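Local atomic coordinates of periplasmic protein TorT (PDB entry 3O1I), a protein that probably binds a small ligand in the periplasm, likely trimethylamine N-oxide, and probably passes the signal to a membrane sensor kinase. Residues N184-V189 against E206-E211. Sequence-based numbering, arbitrary orientation.
Sequences NLVQRV and EAAISE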
ATOM      1  N   ASN D 184       7.050  -3.478  20.910  1.00 55.56           N
ATOM      2  CA  ASN D 184       8.479  -3.227  20.891  1.00 55.73           C
ATOM      3  C   ASN D 184       8.920  -2.749  22.280  1.00 53.64           C
ATOM      4  O   ASN D 184       9.969  -3.143  22.785  1.00 51.39           O
ATOM      5  CB  ASN D 184       8.797  -2.174  19.823  1.00 58.89           C
ATOM      6  CG  ASN D 184      10.272  -1.855  19.740  1.00 61.96           C
ATOM      7  OD1 ASN D 184      11.080  -2.678  19.301  1.00 65.68           O
ATOM      8  ND2 ASN D 184      10.636  -0.653  20.173  1.00 63.70           N
ATOM      9  N   LEU D 185       8.102  -1.906  22.901  1.00 52.45           N
ATOM     10  CA  LEU D 185       8.421  -1.400  24.229  1.00 52.97           C
ATOM     11  C   LEU D 185       8.345  -2.484  25.300  1.00 51.16           C
ATOM     12  O   LEU D 185       9.089  -2.469  26.283  1.00 49.02           O
ATOM     13  CB  LEU D 185       7.482  -0.256  24.601  1.00 56.39           C
ATOM     14  CG  LEU D 185       7.838   1.101  24.006  1.00 59.37           C
ATOM     15  CD1 LEU D 185       6.962   2.177  24.644  1.00 60.35           C
ATOM     16  CD2 LEU D 185       9.312   1.392  24.268  1.00 59.52           C
ATOM     17  N   VAL D 186       7.435  -3.427  25.108  1.00 49.57           N
ATOM     18  CA  VAL D 186       7.273  -4.508  26.058  1.00 48.44           C
ATOM     19  C   VAL D 186       8.468  -5.439  25.951  1.00 49.20           C
ATOM     20  O   VAL D 186       9.069  -5.807  26.962  1.00 47.90           O
ATOM     21  CB  VAL D 186       5.966  -5.297  25.782  1.00 47.73           C
ATOM     22  CG1 VAL D 186       5.981  -6.608  26.534  1.00 48.04           C
ATOM     23  CG2 VAL D 186       4.756  -4.474  26.203  1.00 46.89           C
ATOM     24  N   GLN D 187       8.811  -5.799  24.712  1.00 50.92           N
ATOM     25  CA  GLN D 187       9.928  -6.700  24.431  1.00 51.74           C
ATOM     26  C   GLN D 187      11.183  -6.179  25.092  1.00 52.98           C
ATOM     27  O   GLN D 187      11.895  -6.930  25.757  1.00 55.01           O
ATOM     28  CB  GLN D 187      10.161  -6.838  22.924  1.00 50.89           C
ATOM     29  CG  GLN D 187       8.927  -7.245  22.131  1.00 51.83           C
ATOM     30  CD  GLN D 187       9.188  -7.291  20.630  1.00 55.09           C
ATOM     31  OE1 GLN D 187       9.970  -6.487  20.095  1.00 54.50           O
ATOM     32  NE2 GLN D 187       8.520  -8.221  19.937  1.00 52.74           N
ATOM     33  N   ARG D 188      11.454  -4.890  24.914  1.00 53.98           N
ATOM     34  CA  ARG D 188      12.629  -4.293  25.527  1.00 55.88           C
ATOM     35  C   ARG D 188      12.544  -4.530  27.027  1.00 56.35           C
ATOM     36  O   ARG D 188      13.547  -4.808  27.676  1.00 55.88           O
ATOM     37  CB  ARG D 188      12.682  -2.789  25.243  1.00 57.42           C
ATOM     38  CG  ARG D 188      13.996  -2.130  25.672  1.00 58.65           C
ATOM     39  CD  ARG D 188      13.950  -0.602  25.592  1.00 60.05           C
ATOM     40  NE  ARG D 188      13.395  -0.108  24.330  1.00 61.19           N
ATOM     41  CZ  ARG D 188      13.357   1.175  23.973  1.00 60.61           C
ATOM     42  NH1 ARG D 188      13.847   2.112  24.777  1.00 59.20           N
ATOM     43  NH2 ARG D 188      12.816   1.522  22.815  1.00 59.80           N
ATOM     44  N   VAL D 189      11.336  -4.423  27.571  1.00 58.12           N
ATOM     45  CA  VAL D 189      11.115  -4.626  28.997  1.00 60.19           C
ATOM     46  C   VAL D 189      11.468  -6.043  29.426  1.00 61.04           C
ATOM     47  O   VAL D 189      12.247  -6.243  30.363  1.00 61.27           O
ATOM     48  CB  VAL D 189       9.647  -4.327  29.375  1.00 61.46           C
ATOM     49  CG1 VAL D 189       9.346  -4.794  30.806  1.00 58.53           C
ATOM     50  CG2 VAL D 189       9.394  -2.833  29.235  1.00 62.29           C
ATOM     51  N   GLU D 206      -2.250  -5.372  26.449  1.00 45.50           N
ATOM     52  CA  GLU D 206      -2.701  -6.390  25.493  1.00 48.48           C
ATOM     53  C   GLU D 206      -1.513  -7.089  24.802  1.00 49.64           C
ATOM     54  O   GLU D 206      -1.489  -8.321  24.669  1.00 47.85           O
ATOM     55  CB  GLU D 206      -3.605  -5.771  24.436  1.00 49.79           C
ATOM     56  CG  GLU D 206      -4.985  -5.422  24.922  1.00 52.59           C
ATOM     57  CD  GLU D 206      -5.773  -4.663  23.878  1.00 55.37           C
ATOM     58  OE1 GLU D 206      -5.253  -3.640  23.384  1.00 59.92           O
ATOM     59  OE2 GLU D 206      -6.903  -5.077  23.549  1.00 54.92           O
ATOM     60  N   ALA D 207      -0.541  -6.282  24.367  1.00 50.59           N
ATOM     61  CA  ALA D 207       0.673  -6.759  23.703  1.00 49.51           C
ATOM     62  C   ALA D 207       1.472  -7.613  24.682  1.00 49.53           C
ATOM     63  O   ALA D 207       1.949  -8.694  24.321  1.00 50.36           O
ATOM     64  CB  ALA D 207       1.525  -5.567  23.227  1.00 47.98           C
ATOM     65  N   ALA D 208       1.626  -7.125  25.916  1.00 48.03           N
ATOM     66  CA  ALA D 208       2.359  -7.866  26.936  1.00 48.35           C
ATOM     67  C   ALA D 208       1.766  -9.269  27.121  1.00 48.94           C
ATOM     68  O   ALA D 208       2.497 -10.240  27.319  1.00 47.67           O
ATOM     69  CB  ALA D 208       2.341  -7.106  28.249  1.00 47.07           C
ATOM     70  N   ILE D 209       0.444  -9.378  27.044  1.00 48.61           N
ATOM     71  CA  ILE D 209      -0.190 -10.678  27.192  1.00 50.52           C
ATOM     72  C   ILE D 209       0.354 -11.661  26.164  1.00 51.61           C
ATOM     73  O   ILE D 209       0.684 -12.792  26.503  1.00 54.88           O
ATOM     74  CB  ILE D 209      -1.719 -10.595  27.037  1.00 51.12           C
ATOM     75  CG1 ILE D 209      -2.294  -9.701  28.139  1.00 51.49           C
ATOM     76  CG2 ILE D 209      -2.331 -12.001  27.092  1.00 48.36           C
ATOM     77  CD1 ILE D 209      -3.753  -9.380  27.959  1.00 51.48           C
ATOM     78  N   SER D 210       0.469 -11.249  24.909  1.00 50.85           N
ATOM     79  CA  SER D 210       0.986 -12.174  23.907  1.00 49.71           C
ATOM     80  C   SER D 210       2.491 -12.317  23.984  1.00 49.82           C
ATOM     81  O   SER D 210       3.038 -13.386  23.706  1.00 47.94           O
ATOM     82  CB  SER D 210       0.593 -11.728  22.509  1.00 47.99           C
ATOM     83  OG  SER D 210      -0.761 -12.040  22.266  1.00 46.38           O
ATOM     84  N   GLU D 211       3.159 -11.237  24.372  1.00 50.71           N
ATOM     85  CA  GLU D 211       4.603 -11.253  24.463  1.00 51.59           C
ATOM     86  C   GLU D 211       5.122 -12.079  25.615  1.00 51.50           C
ATOM     87  O   GLU D 211       6.152 -12.719  25.486  1.00 52.13           O
ATOM     88  CB  GLU D 211       5.148  -9.821  24.522  1.00 52.71           C
ATOM     89  CG  GLU D 211       4.985  -9.062  23.195  1.00 53.63           C
ATOM     90  CD  GLU D 211       5.616  -9.800  22.014  1.00 54.06           C
ATOM     91  OE1 GLU D 211       6.852  -9.939  22.003  1.00 57.30           O
ATOM     92  OE2 GLU D 211       4.886 -10.247  21.100  1.00 50.46           O
TER
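Val186 packs on Ala208 and Glu211 in a buried helix-helix contact between 179-192 and 202-214, on one face of the four-stranded parallel sheet that builds one of the two lobes of a periplasmic binding protein fold. The segment axes approach to 9.3 Å and cross at -50°. Val186 faces the second helix and both of its methyls touch it: CG1, anti to its own backbone N (chi1 166°), lies 3.9 Å from Ala208 CA and equally close to Glu211 CB, while CG2 sits 4.1 Å from Ala208 CB. The small alanine is consistent with the close backbones, the CA atoms of Val186 and Ala208 being 6.0 Å apart. The extended Gln187 side chain reaches over and its NE2 donates to Glu211 OE1 at 3.2 Å, nearly straight; the acceptor lies in the amide plane but is met from well above the carboxylate plane. Glu211, bent at chi2 (-55°), has OE2 in a salt bridge with Arg183 of the first helix. This polar edge also meets the chain of another protein. Beneath, Val186 rests on Leu142 of strand 137-142 and Ala208 on Leu223 of strand 222-225, with strand 197-200, which links the two helices, between those strands.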